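Local coordinates for protein putative alpha-L-fucosidase (Bacteroides thetaiotaomicron, PDB 3EYP) that probably hydrolyses alpha-L-fucosides, as a putative lipoprotein of glycoside hydrolase family 29, at residues 275-279 against 456-460. Residues are numbered along the deposited sequence; the frame is centred on the assembly and turned at random.
Sequences VRELW and QSPVF
Phe460 lies flat against the indole of Trp279 in a face-to-face stack. Its ring centroid is 3.6 Å from that of the five-membered ring of Trp279, and the planes differ by 14°. The closest approach between the two rings is Phe460 CE2 over Trp279 CD2, at 3.2 Å. The same Phe460 face also takes a CH-pi contact from Trp279 CB, 3.9 Å from the ring centroid. With chi1 at 168°, the indole leaves the helix anti to the main-chain nitrogen and reaches over the phenyl ring. At the indole edge, Trp279 NE1 donates to Gln456 OE1 at 2.9 Å. The bond is bent, 151° at the hydrogen, and the donor sits above the carbonyl plane. Val275 CG1 meets the edge of the Phe460 ring and lies 3.9 Å from Val459 CG1. Arg426 adds a cation-pi contact to Trp279, and helix 306-323 touches both aromatic residues and, through Leu314, Val275.

The solvent side is looser. Exposed Arg276 bends its chain at chi3 toward Phe460 O, but the approach is too short and badly angled, so it is doubtful.

Replacing Trp279 by an alanine is likely to strip Phe460 of its stacking partner and leave Gln456 OE1 without this donor. The contact joins the chain end, after strand 447-454 of the F5/8 type C-like beta-sandwich, to helix 275-283 of the TIM-barrel-type fucosidase part. Ser457 also bonds to Glu321 and Thr322. The chemistry suggests that stacking carries most of the contact between these segments, while the one hydrogen bond probably limits rotation of the indole.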
ATOM      1  N   VAL A 275      17.761   5.440   1.678  1.00 42.40           N
ATOM      2  CA  VAL A 275      17.408   4.076   1.276  1.00 43.65           C
ATOM      3  C   VAL A 275      17.125   3.209   2.501  1.00 44.50           C
ATOM      4  O   VAL A 275      16.155   2.454   2.519  1.00 44.01           O
ATOM      5  CB  VAL A 275      18.521   3.425   0.370  1.00 44.10           C
ATOM      6  CG1 VAL A 275      18.201   1.987  -0.002  1.00 41.62           C
ATOM      7  CG2 VAL A 275      18.743   4.299  -0.853  1.00 43.13           C
ATOM      8  N   ARG A 276      17.971   3.354   3.511  1.00 44.60           N
ATOM      9  CA  ARG A 276      17.784   2.649   4.788  1.00 46.58           C
ATOM     10  C   ARG A 276      16.453   2.979   5.456  1.00 45.28           C
ATOM     11  O   ARG A 276      15.797   2.094   5.957  1.00 44.32           O
ATOM     12  CB  ARG A 276      18.917   2.886   5.782  1.00 47.62           C
ATOM     13  CG  ARG A 276      19.959   1.800   5.686  1.00 53.82           C
ATOM     14  CD  ARG A 276      21.221   2.118   6.496  1.00 59.91           C
ATOM     15  NE  ARG A 276      21.219   1.544   7.843  1.00 64.45           N
ATOM     16  CZ  ARG A 276      20.930   0.276   8.141  1.00 68.60           C
ATOM     17  NH1 ARG A 276      20.554  -0.595   7.198  1.00 70.03           N
ATOM     18  NH2 ARG A 276      20.977  -0.122   9.414  1.00 71.17           N
ATOM     19  N   GLU A 277      16.090   4.253   5.438  1.00 45.54           N
ATOM     20  CA  GLU A 277      14.785   4.722   5.951  1.00 46.06           C
ATOM     21  C   GLU A 277      13.629   4.085   5.184  1.00 44.37           C
ATOM     22  O   GLU A 277      12.653   3.617   5.766  1.00 42.21           O
ATOM     23  CB  GLU A 277      14.671   6.249   5.936  1.00 47.46           C
ATOM     24  CG  GLU A 277      15.483   6.836   7.090  1.00 51.36           C
ATOM     25  CD  GLU A 277      15.716   8.357   7.063  1.00 56.25           C
ATOM     26  OE1 GLU A 277      15.941   8.895   8.183  1.00 60.72           O
ATOM     27  OE2 GLU A 277      15.699   9.018   5.997  1.00 53.71           O
ATOM     28  N   LEU A 278      13.787   4.005   3.862  1.00 42.65           N
ATOM     29  CA  LEU A 278      12.726   3.439   3.012  1.00 41.63           C
ATOM     30  C   LEU A 278      12.592   1.915   3.189  1.00 41.57           C
ATOM     31  O   LEU A 278      11.524   1.344   3.101  1.00 39.13           O
ATOM     32  CB  LEU A 278      12.983   3.800   1.535  1.00 41.58           C
ATOM     33  CG  LEU A 278      12.793   5.311   1.256  1.00 40.95           C
ATOM     34  CD1 LEU A 278      13.336   5.607  -0.159  1.00 41.46           C
ATOM     35  CD2 LEU A 278      11.269   5.751   1.462  1.00 40.35           C
ATOM     36  N   TRP A 279      13.733   1.289   3.453  1.00 41.84           N
ATOM     37  CA  TRP A 279      13.776  -0.134   3.731  1.00 42.17           C
ATOM     38  C   TRP A 279      13.024  -0.403   5.032  1.00 41.81           C
ATOM     39  O   TRP A 279      12.249  -1.335   5.138  1.00 42.59           O
ATOM     40  CB  TRP A 279      15.241  -0.621   3.812  1.00 42.36           C
ATOM     41  CG  TRP A 279      15.466  -1.989   4.351  1.00 42.71           C
ATOM     42  CD1 TRP A 279      16.353  -2.333   5.334  1.00 43.85           C
ATOM     43  CD2 TRP A 279      14.857  -3.204   3.915  1.00 41.51           C
ATOM     44  NE1 TRP A 279      16.327  -3.697   5.539  1.00 42.92           N
ATOM     45  CE2 TRP A 279      15.434  -4.253   4.659  1.00 44.14           C
ATOM     46  CE3 TRP A 279      13.901  -3.518   2.932  1.00 46.58           C
ATOM     47  CZ2 TRP A 279      15.056  -5.575   4.494  1.00 45.77           C
ATOM     48  CZ3 TRP A 279      13.519  -4.828   2.774  1.00 47.90           C
ATOM     49  CH2 TRP A 279      14.111  -5.854   3.546  1.00 47.09           C
ATOM     50  N   GLN A 456      20.281  -9.804   4.233  1.00 47.72           N
ATOM     51  CA  GLN A 456      19.899  -8.463   3.757  1.00 46.98           C
ATOM     52  C   GLN A 456      20.990  -7.932   2.850  1.00 47.08           C
ATOM     53  O   GLN A 456      22.166  -8.108   3.127  1.00 45.41           O
ATOM     54  CB  GLN A 456      19.664  -7.487   4.903  1.00 46.72           C
ATOM     55  CG  GLN A 456      18.427  -7.738   5.680  1.00 47.89           C
ATOM     56  CD  GLN A 456      18.296  -6.843   6.845  1.00 48.52           C
ATOM     57  OE1 GLN A 456      18.243  -5.610   6.686  1.00 50.62           O
ATOM     58  NE2 GLN A 456      18.219  -7.428   8.057  1.00 46.10           N
ATOM     59  N   SER A 457      20.561  -7.271   1.786  1.00 47.15           N
ATOM     60  CA  SER A 457      21.461  -6.716   0.762  1.00 48.68           C
ATOM     61  C   SER A 457      22.437  -5.731   1.348  1.00 49.95           C
ATOM     62  O   SER A 457      22.126  -4.992   2.283  1.00 48.56           O
ATOM     63  CB  SER A 457      20.684  -6.047  -0.406  1.00 49.21           C
ATOM     64  OG  SER A 457      21.532  -5.237  -1.215  1.00 50.27           O
ATOM     65  N   PRO A 458      23.644  -5.696   0.781  1.00 50.62           N
ATOM     66  CA  PRO A 458      24.567  -4.663   1.223  1.00 51.53           C
ATOM     67  C   PRO A 458      24.065  -3.269   0.934  1.00 51.95           C
ATOM     68  O   PRO A 458      24.466  -2.305   1.547  1.00 51.87           O
ATOM     69  CB  PRO A 458      25.808  -4.957   0.387  1.00 52.08           C
ATOM     70  CG  PRO A 458      25.698  -6.389   0.104  1.00 51.77           C
ATOM     71  CD  PRO A 458      24.283  -6.657  -0.117  1.00 51.41           C
ATOM     72  N   VAL A 459      23.159  -3.184  -0.021  1.00 52.53           N
ATOM     73  CA  VAL A 459      22.552  -1.905  -0.354  1.00 52.68           C
ATOM     74  C   VAL A 459      22.036  -1.260   0.890  1.00 52.67           C
ATOM     75  O   VAL A 459      22.065  -0.076   1.013  1.00 54.97           O
ATOM     76  CB  VAL A 459      21.364  -2.033  -1.361  1.00 52.97           C
ATOM     77  CG1 VAL A 459      20.619  -0.655  -1.454  1.00 51.39           C
ATOM     78  CG2 VAL A 459      21.876  -2.506  -2.745  1.00 50.04           C
ATOM     79  N   PHE A 460      21.595  -2.070   1.827  1.00 52.73           N
ATOM     80  CA  PHE A 460      21.002  -1.592   3.078  1.00 52.25           C
ATOM     81  C   PHE A 460      22.046  -1.502   4.178  1.00 54.01           C
ATOM     82  O   PHE A 460      21.711  -1.782   5.356  1.00 55.99           O
ATOM     83  CB  PHE A 460      19.880  -2.537   3.588  1.00 51.04           C
ATOM     84  CG  PHE A 460      18.742  -2.739   2.626  1.00 48.35           C
ATOM     85  CD1 PHE A 460      18.312  -1.725   1.789  1.00 44.78           C
ATOM     86  CD2 PHE A 460      18.046  -3.922   2.611  1.00 45.23           C
ATOM     87  CE1 PHE A 460      17.253  -1.930   0.921  1.00 40.56           C
ATOM     88  CE2 PHE A 460      17.005  -4.131   1.727  1.00 44.54           C
ATOM     89  CZ  PHE A 460      16.592  -3.130   0.910  1.00 42.55           C
TER